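Local coordinates for SalCYP truncation (Salinispora tropica, PDB 7ABB), which belongs to the cytochrome P450 family, a helix-rich fold, and binds heme c in a pocket inside the chain, at residues A[35-38]-A[42-45]; A[128-133]-A[242-247]; A[195-200]-A[206-211]. All coordinates share one frame; numbering follows the deposited sequence.

Contact 1. Residues A[35-38]-A[42-45]; sequences FHSS and SFWV
His36 and Trp44 lie across from each other in a beta hairpin, strands 34-37 and 43-46, which is part of the mixed sheet of this P450 fold. They form the non-hydrogen-bonded pair at its middle. His36 CB sits almost squarely over the six-membered ring of Trp44, 3.6 Å from its centroid, a CH-pi contact only 8° off the ring normal. With chi1 at -173°, CG points away from the backbone N and carries the imidazole on toward the pyrrole part of the indole. There CD2 comes down to 3.4 Å from Trp44 NE1, and the imidazole edge meets the indole face, the two planes being 61° apart. The same CD2 comes near the carbonyl O of Phe43. Further out, NE2 reaches a water at 2.8 Å, which in turn donates to Ser42 OG and so links His36 to the residue just before the second strand. The other imidazole nitrogen, ND1, is hydrogen-bonded to Ser10 OG, so both nitrogens have partners.

The flanking pairs are hydrogen-bonded ones, and their side chains point to the opposite face of the sheet. Phe35 and Val45 exchange two backbone bonds, as do Ser37 and Phe43; Val45 N to Phe35 O, at 2.8 Å, is one of the shorter. On that face the Phe35 ring lies over Val45, whose CB stands 3.8 Å from the ring centroid. At the turn end of the hairpin, Ser37 OG bonds to Phe13 O, while its CB rests over the Phe43 ring, 3.4 Å from CZ.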
ATOM      1  N   PHE A  35     -17.781  -8.589  13.670  1.00 20.17           N
ATOM      2  CA  PHE A  35     -17.540  -9.117  15.000  1.00 24.00           C
ATOM      3  C   PHE A  35     -16.956  -8.017  15.864  1.00 24.61           C
ATOM      4  O   PHE A  35     -16.467  -7.000  15.368  1.00 21.09           O
ATOM      5  CB  PHE A  35     -16.646 -10.374  14.998  1.00 24.85           C
ATOM      6  CG  PHE A  35     -15.209 -10.156  14.575  1.00 22.84           C
ATOM      7  CD1 PHE A  35     -14.239  -9.824  15.510  1.00 23.13           C
ATOM      8  CD2 PHE A  35     -14.821 -10.393  13.271  1.00 21.33           C
ATOM      9  CE1 PHE A  35     -12.912  -9.674  15.133  1.00 24.19           C
ATOM     10  CE2 PHE A  35     -13.491 -10.248  12.878  1.00 22.45           C
ATOM     11  CZ  PHE A  35     -12.533  -9.898  13.820  1.00 22.45           C
ATOM     12  N   HIS A  36     -17.070  -8.213  17.171  1.00 24.09           N
ATOM     13  CA  HIS A  36     -16.661  -7.230  18.164  1.00 24.03           C
ATOM     14  C   HIS A  36     -15.489  -7.776  18.968  1.00 27.05           C
ATOM     15  O   HIS A  36     -15.516  -8.932  19.423  1.00 27.31           O
ATOM     16  CB  HIS A  36     -17.805  -6.867  19.109  1.00 27.15           C
ATOM     17  CG  HIS A  36     -17.469  -5.747  20.039  1.00 26.81           C
ATOM     18  ND1 HIS A  36     -17.109  -5.945  21.358  1.00 30.91           N
ATOM     19  CD2 HIS A  36     -17.375  -4.413  19.819  1.00 27.91           C
ATOM     20  CE1 HIS A  36     -16.850  -4.772  21.917  1.00 35.29           C
ATOM     21  NE2 HIS A  36     -17.002  -3.831  21.005  1.00 31.82           N
ATOM     22  N   SER A  37     -14.471  -6.949  19.143  1.00 24.25           N
ATOM     23  CA  SER A  37     -13.322  -7.294  19.961  1.00 26.74           C
ATOM     24  C   SER A  37     -13.375  -6.551  21.284  1.00 25.86           C
ATOM     25  O   SER A  37     -13.570  -5.327  21.316  1.00 27.07           O
ATOM     26  CB  SER A  37     -12.015  -6.955  19.259  1.00 25.24           C
ATOM     27  OG  SER A  37     -10.928  -7.288  20.120  1.00 26.99           O
ATOM     28  N   SER A  38     -13.163  -7.286  22.369  1.00 26.54           N
ATOM     29  CA  SER A  38     -13.103  -6.708  23.701  1.00 29.95           C
ATOM     30  C   SER A  38     -11.694  -6.302  24.089  1.00 34.22           C
ATOM     31  O   SER A  38     -11.481  -5.825  25.204  1.00 38.77           O
ATOM     32  CB  SER A  38     -13.647  -7.706  24.721  1.00 36.75           C
ATOM     33  OG  SER A  38     -12.997  -8.960  24.577  1.00 38.43           O
ATOM     34  N   SER A  42     -11.514  -1.805  23.031  1.00 37.41           N
ATOM     35  CA  SER A  42     -12.574  -2.494  22.305  1.00 31.33           C
ATOM     36  C   SER A  42     -12.790  -1.840  20.948  1.00 28.19           C
ATOM     37  O   SER A  42     -12.443  -0.668  20.753  1.00 28.07           O
ATOM     38  CB  SER A  42     -13.880  -2.523  23.102  1.00 36.40           C
ATOM     39  OG  SER A  42     -14.656  -1.354  22.865  1.00 42.39           O
ATOM     40  N   PHE A  43     -13.337  -2.605  20.001  1.00 24.17           N
ATOM     41  CA  PHE A  43     -13.559  -2.122  18.642  1.00 21.89           C
ATOM     42  C   PHE A  43     -14.392  -3.131  17.867  1.00 23.28           C
ATOM     43  O   PHE A  43     -14.398  -4.329  18.170  1.00 24.92           O
ATOM     44  CB  PHE A  43     -12.238  -1.841  17.905  1.00 22.55           C
ATOM     45  CG  PHE A  43     -11.298  -3.025  17.831  1.00 23.38           C
ATOM     46  CD1 PHE A  43     -10.377  -3.264  18.842  1.00 26.98           C
ATOM     47  CD2 PHE A  43     -11.305  -3.876  16.727  1.00 21.47           C
ATOM     48  CE1 PHE A  43      -9.498  -4.339  18.764  1.00 29.58           C
ATOM     49  CE2 PHE A  43     -10.437  -4.954  16.652  1.00 22.62           C
ATOM     50  CZ  PHE A  43      -9.533  -5.180  17.668  1.00 24.47           C
ATOM     51  N   TRP A  44     -15.094  -2.627  16.863  1.00 20.30           N
ATOM     52  CA  TRP A  44     -15.806  -3.457  15.907  1.00 19.13           C
ATOM     53  C   TRP A  44     -14.949  -3.711  14.674  1.00 20.14           C
ATOM     54  O   TRP A  44     -14.146  -2.861  14.266  1.00 21.42           O
ATOM     55  CB  TRP A  44     -17.118  -2.794  15.489  1.00 20.49           C
ATOM     56  CG  TRP A  44     -18.214  -2.921  16.512  1.00 21.69           C
ATOM     57  CD1 TRP A  44     -18.573  -2.011  17.470  1.00 24.86           C
ATOM     58  CD2 TRP A  44     -19.114  -4.041  16.677  1.00 22.55           C
ATOM     59  NE1 TRP A  44     -19.629  -2.491  18.213  1.00 24.88           N
ATOM     60  CE2 TRP A  44     -19.983  -3.723  17.741  1.00 26.29           C
ATOM     61  CE3 TRP A  44     -19.274  -5.265  16.021  1.00 22.52           C
ATOM     62  CZ2 TRP A  44     -20.988  -4.586  18.170  1.00 24.46           C
ATOM     63  CZ3 TRP A  44     -20.267  -6.120  16.450  1.00 23.53           C
ATOM     64  CH2 TRP A  44     -21.108  -5.782  17.513  1.00 26.35           C
ATOM     65  N   VAL A  45     -15.131  -4.889  14.081  1.00 17.70           N
ATOM     66  CA  VAL A  45     -14.488  -5.273  12.830  1.00 16.75           C
ATOM     67  C   VAL A  45     -15.574  -5.625  11.824  1.00 19.69           C
ATOM     68  O   VAL A  45     -16.262  -6.649  11.978  1.00 19.54           O
ATOM     69  CB  VAL A  45     -13.522  -6.452  13.021  1.00 17.41           C
ATOM     70  CG1 VAL A  45     -12.834  -6.786  11.704  1.00 20.33           C
ATOM     71  CG2 VAL A  45     -12.499  -6.143  14.106  1.00 19.34           C
TER
HETATM   72  O   HOH W   1     -16.420  -1.100  20.792  1.00 34.39           O

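Contact 2. Residues A[128-133]-A[242-247]. With HEC (heme c), chain B.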
ATOM      1  N   VAL A 128      18.405 -14.285  -4.571  1.00 19.85           N
ATOM      2  CA  VAL A 128      18.305 -12.921  -4.078  1.00 20.61           C
ATOM      3  C   VAL A 128      17.381 -12.905  -2.870  1.00 22.46           C
ATOM      4  O   VAL A 128      16.457 -13.719  -2.765  1.00 21.05           O
ATOM      5  CB  VAL A 128      17.800 -11.977  -5.198  1.00 20.29           C
ATOM      6  CG1 VAL A 128      16.338 -12.233  -5.551  1.00 19.64           C
ATOM      7  CG2 VAL A 128      18.014 -10.491  -4.806  1.00 23.68           C
ATOM      8  N   SER A 129      17.617 -11.954  -1.966  1.00 20.37           N
ATOM      9  CA  SER A 129      16.645 -11.615  -0.934  1.00 19.50           C
ATOM     10  C   SER A 129      15.759 -10.545  -1.563  1.00 18.77           C
ATOM     11  O   SER A 129      16.143  -9.371  -1.683  1.00 18.80           O
ATOM     12  CB  SER A 129      17.334 -11.158   0.347  1.00 27.47           C
ATOM     13  OG  SER A 129      16.367 -10.709   1.303  1.00 29.30           O
ATOM     14  N   PHE A 130      14.580 -10.966  -2.009  1.00 18.97           N
ATOM     15  CA  PHE A 130      13.812 -10.199  -2.984  1.00 17.76           C
ATOM     16  C   PHE A 130      13.507  -8.788  -2.486  1.00 17.73           C
ATOM     17  O   PHE A 130      13.703  -7.806  -3.214  1.00 17.75           O
ATOM     18  CB  PHE A 130      12.523 -10.946  -3.313  1.00 16.87           C
ATOM     19  CG  PHE A 130      11.626 -10.230  -4.270  1.00 16.95           C
ATOM     20  CD1 PHE A 130      11.770 -10.384  -5.636  1.00 17.07           C
ATOM     21  CD2 PHE A 130      10.624  -9.381  -3.804  1.00 17.09           C
ATOM     22  CE1 PHE A 130      10.945  -9.713  -6.527  1.00 17.27           C
ATOM     23  CE2 PHE A 130       9.777  -8.743  -4.690  1.00 16.59           C
ATOM     24  CZ  PHE A 130       9.934  -8.900  -6.048  1.00 17.49           C
ATOM     25  N   SER A 131      12.982  -8.661  -1.269  1.00 18.75           N
ATOM     26  CA  SER A 131      12.550  -7.333  -0.847  1.00 19.41           C
ATOM     27  C   SER A 131      13.711  -6.479  -0.343  1.00 19.51           C
ATOM     28  O   SER A 131      13.743  -5.271  -0.604  1.00 19.87           O
ATOM     29  CB  SER A 131      11.463  -7.443   0.219  1.00 20.10           C
ATOM     30  OG  SER A 131      10.296  -7.997  -0.367  1.00 20.98           O
ATOM     31  N   ASP A 132      14.664  -7.072   0.378  1.00 18.16           N
ATOM     32  CA  ASP A 132      15.777  -6.300   0.928  1.00 19.46           C
ATOM     33  C   ASP A 132      16.695  -5.781  -0.169  1.00 20.82           C
ATOM     34  O   ASP A 132      17.124  -4.619  -0.132  1.00 22.46           O
ATOM     35  CB  ASP A 132      16.592  -7.149   1.904  1.00 24.97           C
ATOM     36  CG  ASP A 132      15.861  -7.449   3.195  1.00 37.58           C
ATOM     37  OD1 ASP A 132      14.799  -6.836   3.449  1.00 31.47           O
ATOM     38  OD2 ASP A 132      16.363  -8.302   3.957  1.00 37.79           O
ATOM     39  N   GLU A 133      17.047  -6.633  -1.134  1.00 20.50           N
ATOM     40  CA  GLU A 133      18.048  -6.277  -2.136  1.00 19.64           C
ATOM     41  C   GLU A 133      17.441  -5.640  -3.375  1.00 22.98           C
ATOM     42  O   GLU A 133      18.102  -4.814  -4.014  1.00 23.80           O
ATOM     43  CB  GLU A 133      18.850  -7.519  -2.548  1.00 19.66           C
ATOM     44  CG  GLU A 133      19.553  -8.169  -1.411  1.00 27.73           C
ATOM     45  CD  GLU A 133      20.483  -9.251  -1.900  1.00 33.33           C
ATOM     46  OE1 GLU A 133      20.128 -10.446  -1.787  1.00 24.89           O
ATOM     47  OE2 GLU A 133      21.560  -8.889  -2.449  1.00 32.39           O
ATOM     48  N   ASN A 242       5.460  -5.079  -0.372  1.00 16.28           N
ATOM     49  CA  ASN A 242       4.945  -6.356   0.115  1.00 15.65           C
ATOM     50  C   ASN A 242       3.952  -6.970  -0.854  1.00 17.16           C
ATOM     51  O   ASN A 242       3.861  -8.203  -0.912  1.00 17.11           O
ATOM     52  CB  ASN A 242       4.365  -6.200   1.513  1.00 17.28           C
ATOM     53  CG  ASN A 242       5.441  -5.869   2.540  1.00 20.02           C
ATOM     54  OD1 ASN A 242       6.646  -5.973   2.250  1.00 18.88           O
ATOM     55  ND2 ASN A 242       5.030  -5.487   3.732  1.00 23.49           N
ATOM     56  N   HIS A 243       3.237  -6.161  -1.644  1.00 15.94           N
ATOM     57  CA  HIS A 243       2.448  -6.715  -2.743  1.00 17.19           C
ATOM     58  C   HIS A 243       3.347  -7.339  -3.807  1.00 16.99           C
ATOM     59  O   HIS A 243       3.044  -8.424  -4.330  1.00 17.01           O
ATOM     60  CB  HIS A 243       1.540  -5.641  -3.347  1.00 17.69           C
ATOM     61  CG  HIS A 243       0.190  -5.581  -2.706  1.00 15.64           C
ATOM     62  ND1 HIS A 243      -0.738  -6.599  -2.817  1.00 17.18           N
ATOM     63  CD2 HIS A 243      -0.384  -4.633  -1.929  1.00 17.41           C
ATOM     64  CE1 HIS A 243      -1.833  -6.260  -2.163  1.00 17.23           C
ATOM     65  NE2 HIS A 243      -1.648  -5.068  -1.619  1.00 18.33           N
ATOM     66  N   MET A 244       4.479  -6.697  -4.105  1.00 14.65           N
ATOM     67  CA  MET A 244       5.422  -7.275  -5.054  1.00 15.96           C
ATOM     68  C   MET A 244       5.919  -8.616  -4.553  1.00 17.35           C
ATOM     69  O   MET A 244       6.026  -9.580  -5.320  1.00 18.39           O
ATOM     70  CB  MET A 244       6.612  -6.342  -5.271  1.00 17.07           C
ATOM     71  CG  MET A 244       6.321  -5.147  -6.130  1.00 17.16           C
ATOM     72  SD  MET A 244       7.734  -4.021  -6.258  1.00 17.22           S
ATOM     73  CE  MET A 244       8.918  -5.133  -6.992  1.00 17.89           C
ATOM     74  N   ALA A 245       6.225  -8.680  -3.260  1.00 16.23           N
ATOM     75  CA  ALA A 245       6.839  -9.867  -2.672  1.00 15.49           C
ATOM     76  C   ALA A 245       5.843 -11.014  -2.569  1.00 17.43           C
ATOM     77  O   ALA A 245       6.163 -12.161  -2.908  1.00 17.77           O
ATOM     78  CB  ALA A 245       7.398  -9.519  -1.291  1.00 17.08           C
ATOM     79  N   ASN A 246       4.643 -10.753  -2.048  1.00 16.10           N
ATOM     80  CA  ASN A 246       3.667 -11.830  -1.921  1.00 16.51           C
ATOM     81  C   ASN A 246       3.248 -12.368  -3.277  1.00 16.59           C
ATOM     82  O   ASN A 246       3.004 -13.581  -3.410  1.00 18.64           O
ATOM     83  CB  ASN A 246       2.458 -11.329  -1.136  1.00 15.85           C
ATOM     84  CG  ASN A 246       2.681 -11.378   0.355  1.00 18.50           C
ATOM     85  OD1 ASN A 246       2.910 -12.448   0.922  1.00 19.75           O
ATOM     86  ND2 ASN A 246       2.606 -10.218   1.005  1.00 19.55           N
ATOM     87  N   GLY A 247       3.185 -11.504  -4.294  1.00 16.49           N
ATOM     88  CA  GLY A 247       2.851 -11.972  -5.631  1.00 16.39           C
ATOM     89  C   GLY A 247       3.937 -12.857  -6.227  1.00 17.84           C
ATOM     90  O   GLY A 247       3.651 -13.944  -6.738  1.00 19.37           O
TER
HETATM   91 FE   HEC B 501      -1.824   4.203  -0.635  1.00 17.53          FE
HETATM   92  CHA HEC B 501      -4.267   5.863   1.130  1.00 17.86           C
HETATM   93  CHB HEC B 501      -3.431   1.255   0.044  1.00 15.28           C
HETATM   94  CHC HEC B 501       0.577   2.531  -2.424  1.00 16.76           C
HETATM   95  CHD HEC B 501      -0.043   7.083  -0.988  1.00 18.73           C
HETATM   96  NA  HEC B 501      -3.482   3.678   0.386  1.00 17.11           N
HETATM   97  C1A HEC B 501      -4.405   4.512   1.018  1.00 17.29           C
HETATM   98  C2A HEC B 501      -5.519   3.759   1.557  1.00 18.43           C
HETATM   99  C3A HEC B 501      -5.269   2.478   1.231  1.00 18.94           C
HETATM  100  C4A HEC B 501      -4.019   2.412   0.515  1.00 15.59           C
HETATM  101  CMA HEC B 501      -6.112   1.236   1.570  1.00 17.97           C
HETATM  102  CAA HEC B 501      -6.770   4.333   2.313  1.00 17.31           C
HETATM  103  CBA HEC B 501      -6.577   4.464   3.819  1.00 21.19           C
HETATM  104  CGA HEC B 501      -7.858   4.973   4.458  1.00 19.03           C
HETATM  105  O1A HEC B 501      -7.775   5.234   5.680  1.00 23.43           O
HETATM  106  O2A HEC B 501      -8.885   5.093   3.739  1.00 19.20           O
HETATM  107  NB  HEC B 501      -1.458   2.272  -1.052  1.00 15.88           N
HETATM  108  C1B HEC B 501      -2.267   1.200  -0.722  1.00 17.42           C
HETATM  109  C2B HEC B 501      -1.702   0.031  -1.326  1.00 17.41           C
HETATM  110  C3B HEC B 501      -0.612   0.392  -2.028  1.00 16.58           C
HETATM  111  C4B HEC B 501      -0.424   1.791  -1.850  1.00 16.64           C
HETATM  112  CMB HEC B 501      -2.367  -1.350  -1.161  1.00 18.92           C
HETATM  113  CAB HEC B 501       0.395  -0.377  -2.843  1.00 18.96           C
HETATM  114  CBB HEC B 501       0.009  -1.764  -3.243  1.00 24.71           C
HETATM  115  NC  HEC B 501      -0.055   4.720  -1.503  1.00 17.62           N
HETATM  116  C1C HEC B 501       0.728   3.887  -2.268  1.00 17.17           C
HETATM  117  C2C HEC B 501       1.780   4.660  -2.874  1.00 16.81           C
HETATM  118  C3C HEC B 501       1.626   5.949  -2.494  1.00 17.12           C
HETATM  119  C4C HEC B 501       0.481   5.981  -1.613  1.00 17.12           C
HETATM  120  CMC HEC B 501       2.837   4.067  -3.807  1.00 16.62           C
HETATM  121  CAC HEC B 501       2.462   7.202  -2.800  1.00 20.95           C
HETATM  122  CBC HEC B 501       3.388   7.213  -4.016  1.00 42.76           C
HETATM  123  ND  HEC B 501      -2.099   6.081  -0.020  1.00 16.02           N
HETATM  124  C1D HEC B 501      -1.212   7.122  -0.297  1.00 18.87           C
HETATM  125  C2D HEC B 501      -1.751   8.320   0.265  1.00 19.32           C
HETATM  126  C3D HEC B 501      -3.040   7.979   0.925  1.00 20.45           C
HETATM  127  C4D HEC B 501      -3.194   6.562   0.679  1.00 18.52           C
HETATM  128  CMD HEC B 501      -1.086   9.702   0.205  1.00 20.45           C
HETATM  129  CAD HEC B 501      -4.000   8.915   1.681  1.00 20.74           C
HETATM  130  CBD HEC B 501      -5.023   9.417   0.691  1.00 18.15           C
HETATM  131  CGD HEC B 501      -6.060  10.265   1.402  1.00 23.69           C
HETATM  132  O1D HEC B 501      -6.811  10.993   0.717  1.00 21.43           O
HETATM  133  O2D HEC B 501      -6.110  10.191   2.646  1.00 24.00           O
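Phe130 brings CE2 and CD2 of its ring against Ala245 in helix 238-253, and with Ser131 makes the tight part of the contact. CE2 is 3.7 Å from Ala245 CA and 3.9 Å from the carbonyl carbon of Met244, so the ring leans on the helix backbone obliquely. Its first torsion, 178°, sends CG away from the backbone N and toward Ala245. The Met244 chain crosses the phenyl at about a right angle, and the bend at chi3 (60°) brings its methyl CE to 4.0 Å from Phe130 CZ. Beside them Ser131 OG touches Ala245 CB at 3.4 Å; that hydroxyl is hydrogen-bonded to Tyr382 OH, which also bonds Asn242 OD1 and so ties the two helices together through a third residue.

The three helices here, 130-147, 238-253 and 345-362, are consistent with members of the four-helix bundle of the P450 core, the first probably helix E and the last probably helix L. Helix 345-362 closes the packing: Trp359 meets the Phe130 ring edge-to-face, and Ile352 and Ala355 touch Met244.

The loose side begins at Asp132, the residue after Ser131 in the same helix: it is exposed and forms a salt bridge to Arg136. Glu133 pairs with Arg125 and takes the backbone N-H of Ser129 on its OE1 at 2.9 Å, a nearly straight bond of 172° that ties the first turn of the helix to the strand before it. Across helix 238-253 from Phe130, His243 turns instead to the ligand, its CD2 3.2 Å from heme c atom CBB.

Contact 3. Residues A[195-200]-A[206-211]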
ATOM      1  N   ALA A 195      13.264  23.366   2.686  1.00 34.66           N
ATOM      2  CA  ALA A 195      14.177  24.509   2.649  1.00 40.43           C
ATOM      3  C   ALA A 195      14.964  24.551   1.342  1.00 39.62           C
ATOM      4  O   ALA A 195      15.233  25.640   0.808  1.00 41.34           O
ATOM      5  CB  ALA A 195      15.128  24.466   3.847  1.00 48.99           C
ATOM      6  N   ARG A 196      15.372  23.386   0.831  1.00 38.27           N
ATOM      7  CA  ARG A 196      16.043  23.328  -0.466  1.00 33.40           C
ATOM      8  C   ARG A 196      15.180  23.942  -1.559  1.00 42.94           C
ATOM      9  O   ARG A 196      15.650  24.772  -2.348  1.00 38.22           O
ATOM     10  CB  ARG A 196      16.393  21.878  -0.819  1.00 36.66           C
ATOM     11  CG  ARG A 196      17.014  21.703  -2.222  1.00 38.37           C
ATOM     12  CD  ARG A 196      16.957  20.263  -2.722  1.00 37.23           C
ATOM     13  NE  ARG A 196      17.919  19.386  -2.068  1.00 37.08           N
ATOM     14  CZ  ARG A 196      19.217  19.331  -2.346  1.00 44.68           C
ATOM     15  NH1 ARG A 196      19.755  20.134  -3.259  1.00 47.49           N
ATOM     16  NH2 ARG A 196      19.984  18.472  -1.688  1.00 42.75           N
ATOM     17  N   ARG A 197      13.909  23.535  -1.628  1.00 34.87           N
ATOM     18  CA  ARG A 197      13.055  23.986  -2.716  1.00 30.12           C
ATOM     19  C   ARG A 197      12.638  25.438  -2.534  1.00 34.11           C
ATOM     20  O   ARG A 197      12.432  26.142  -3.524  1.00 39.60           O
ATOM     21  CB  ARG A 197      11.837  23.076  -2.832  1.00 28.75           C
ATOM     22  CG  ARG A 197      12.200  21.648  -3.208  1.00 36.32           C
ATOM     23  CD  ARG A 197      12.990  21.567  -4.503  1.00 31.21           C
ATOM     24  NE  ARG A 197      13.061  20.198  -5.013  1.00 36.74           N
ATOM     25  CZ  ARG A 197      14.107  19.650  -5.637  1.00 37.34           C
ATOM     26  NH1 ARG A 197      15.228  20.331  -5.846  1.00 37.50           N
ATOM     27  NH2 ARG A 197      14.025  18.394  -6.053  1.00 36.88           N
ATOM     28  N   ARG A 198      12.511  25.898  -1.291  1.00 38.01           N
ATOM     29  CA  ARG A 198      12.200  27.304  -1.069  1.00 42.79           C
ATOM     30  C   ARG A 198      13.343  28.188  -1.552  1.00 47.12           C
ATOM     31  O   ARG A 198      13.114  29.222  -2.185  1.00 44.73           O
ATOM     32  CB  ARG A 198      11.891  27.532   0.410  1.00 36.79           C
ATOM     33  CG  ARG A 198      11.227  28.873   0.690  1.00 60.64           C
ATOM     34  CD  ARG A 198      10.777  29.003   2.141  1.00 63.69           C
ATOM     35  NE  ARG A 198       9.464  28.405   2.397  1.00 53.94           N
ATOM     36  CZ  ARG A 198       8.315  28.908   1.950  1.00 56.92           C
ATOM     37  NH1 ARG A 198       7.167  28.313   2.247  1.00 57.02           N
ATOM     38  NH2 ARG A 198       8.311  30.007   1.199  1.00 67.89           N
ATOM     39  N   THR A 199      14.587  27.761  -1.318  1.00 41.23           N
ATOM     40  CA  THR A 199      15.743  28.497  -1.818  1.00 53.10           C
ATOM     41  C   THR A 199      15.865  28.397  -3.334  1.00 49.35           C
ATOM     42  O   THR A 199      16.180  29.385  -4.004  1.00 47.98           O
ATOM     43  CB  THR A 199      17.012  27.965  -1.162  1.00 43.98           C
ATOM     44  OG1 THR A 199      16.927  28.168   0.253  1.00 59.40           O
ATOM     45  CG2 THR A 199      18.240  28.695  -1.712  1.00 54.84           C
ATOM     46  N   GLU A 200      15.649  27.206  -3.891  1.00 39.39           N
ATOM     47  CA  GLU A 200      15.763  26.967  -5.329  1.00 38.41           C
ATOM     48  C   GLU A 200      14.543  26.180  -5.789  1.00 34.82           C
ATOM     49  O   GLU A 200      14.599  24.952  -5.931  1.00 36.84           O
ATOM     50  CB  GLU A 200      17.048  26.212  -5.664  1.00 41.59           C
ATOM     51  CG  GLU A 200      18.302  27.081  -5.670  1.00 51.58           C
ATOM     52  CD  GLU A 200      19.531  26.297  -6.065  1.00 67.13           C
ATOM     53  OE1 GLU A 200      20.045  25.531  -5.222  1.00 73.70           O
ATOM     54  OE2 GLU A 200      19.964  26.429  -7.228  1.00 67.24           O
ATOM     55  N   LEU A 206       6.934  18.734  -6.960  1.00 23.00           N
ATOM     56  CA  LEU A 206       5.759  18.763  -6.086  1.00 22.29           C
ATOM     57  C   LEU A 206       5.937  19.765  -4.951  1.00 24.74           C
ATOM     58  O   LEU A 206       5.087  20.636  -4.744  1.00 25.31           O
ATOM     59  CB  LEU A 206       5.478  17.359  -5.537  1.00 22.94           C
ATOM     60  CG  LEU A 206       4.404  17.299  -4.456  1.00 23.29           C
ATOM     61  CD1 LEU A 206       3.060  17.802  -4.980  1.00 27.78           C
ATOM     62  CD2 LEU A 206       4.245  15.866  -3.940  1.00 23.60           C
ATOM     63  N   THR A 207       7.029  19.650  -4.187  1.00 25.59           N
ATOM     64  CA  THR A 207       7.220  20.549  -3.047  1.00 24.47           C
ATOM     65  C   THR A 207       7.236  22.012  -3.489  1.00 25.69           C
ATOM     66  O   THR A 207       6.649  22.880  -2.831  1.00 26.58           O
ATOM     67  CB  THR A 207       8.515  20.203  -2.305  1.00 24.64           C
ATOM     68  OG1 THR A 207       8.460  18.843  -1.866  1.00 25.38           O
ATOM     69  CG2 THR A 207       8.728  21.126  -1.097  1.00 30.54           C
ATOM     70  N   SER A 208       7.925  22.305  -4.592  1.00 27.76           N
ATOM     71  CA  SER A 208       7.977  23.668  -5.102  1.00 28.36           C
ATOM     72  C   SER A 208       6.587  24.182  -5.440  1.00 28.15           C
ATOM     73  O   SER A 208       6.265  25.342  -5.169  1.00 29.71           O
ATOM     74  CB  SER A 208       8.885  23.741  -6.335  1.00 28.70           C
ATOM     75  OG  SER A 208      10.197  23.266  -6.049  1.00 29.18           O
ATOM     76  N   ALA A 209       5.745  23.321  -6.017  1.00 29.16           N
ATOM     77  CA  ALA A 209       4.394  23.727  -6.370  1.00 30.04           C
ATOM     78  C   ALA A 209       3.624  24.156  -5.134  1.00 27.93           C
ATOM     79  O   ALA A 209       2.839  25.109  -5.185  1.00 30.69           O
ATOM     80  CB  ALA A 209       3.664  22.583  -7.082  1.00 27.65           C
ATOM     81  N   THR A 210       3.839  23.467  -4.010  1.00 28.34           N
ATOM     82  CA  THR A 210       3.007  23.762  -2.844  1.00 31.19           C
ATOM     83  C   THR A 210       3.258  25.146  -2.268  1.00 33.73           C
ATOM     84  O   THR A 210       2.434  25.611  -1.471  1.00 33.65           O
ATOM     85  CB  THR A 210       3.198  22.730  -1.728  1.00 31.74           C
ATOM     86  OG1 THR A 210       4.464  22.916  -1.099  1.00 31.79           O
ATOM     87  CG2 THR A 210       3.087  21.301  -2.259  1.00 30.28           C
ATOM     88  N   PHE A 211       4.351  25.835  -2.651  1.00 33.61           N
ATOM     89  CA  PHE A 211       4.571  27.189  -2.174  1.00 30.86           C
ATOM     90  C   PHE A 211       3.533  28.153  -2.733  1.00 35.69           C
ATOM     91  O   PHE A 211       3.347  29.243  -2.181  1.00 38.53           O
ATOM     92  CB  PHE A 211       5.995  27.625  -2.533  1.00 32.01           C
ATOM     93  CG  PHE A 211       7.054  26.859  -1.794  1.00 35.53           C
ATOM     94  CD1 PHE A 211       6.976  26.693  -0.424  1.00 45.43           C
ATOM     95  CD2 PHE A 211       8.114  26.285  -2.472  1.00 42.41           C
ATOM     96  CE1 PHE A 211       7.932  25.988   0.256  1.00 38.21           C
ATOM     97  CE2 PHE A 211       9.081  25.574  -1.790  1.00 40.36           C
ATOM     98  CZ  PHE A 211       8.986  25.415  -0.427  1.00 39.48           C
TER
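Arg197 is the first residue of the 195-200 segment to meet the short helix 206-210, and it does so with its aliphatic part. CB lies 3.6 Å from Ser208 OG and about 4.1 Å from Thr207 CG2. A bend at chi2 (-57°) then folds the chain back past the serine, bringing CD also to 3.6 Å from Ser208 OG. This contact is a brush rather than a bond: the serine hydroxyl bonds to Asp205 OD2 and Val202 N. The guanidinium has its own holds, NE in a salt bridge to the same Asp205 and NH2 on Gly148 O, so that one carboxylate pins both Arg197 and Ser208.

Moving on to the peptide between Arg197 and Arg198, the Phe211 ring comes up against it, with CE2 3.5 Å from Arg198 N. Arg198 itself runs out beside the ring, its CB 3.7 Å from Phe211 CZ. The bend at chi3 turns the guanidinium so that one of its faces looks onto the CD1-CE1 side of the phenyl, NH1 approaching to 3.1 Å from Phe211 CD1. The two planes are 58° apart, far from a parallel stack. NH1 is held there by its salt bridge to Asp222. The ring lies between Arg198 CG on one face and the Thr207 carbonyl O of its own segment on the other.

Beyond this point the helix 182-199 ends and the chain changes direction through the loop 200-205. A long helix followed by a short one, joined by a loop and leading into helix 222-235, is consistent with helices G and H of the P450 fold.

Overall arrangement
The three contacts occupy separate parts of the chain and none touches another. Contact 1 in the sheet and contact 2 among the core helices come within about 17 Å at their nearest atoms, while contact 3 lies about 20 Å from contact 2 and about 32 Å from contact 1, again between nearest atoms. Along the sequence contact 1 is complete before contact 2 begins, whereas contact 3 falls wholly within the chain between the two segments of contact 2. Heme c relates them unequally: contact 2 reaches it through His243, a residue of the ligand pocket, and in contact 3 the Thr207 side chain stays about 13 Å away.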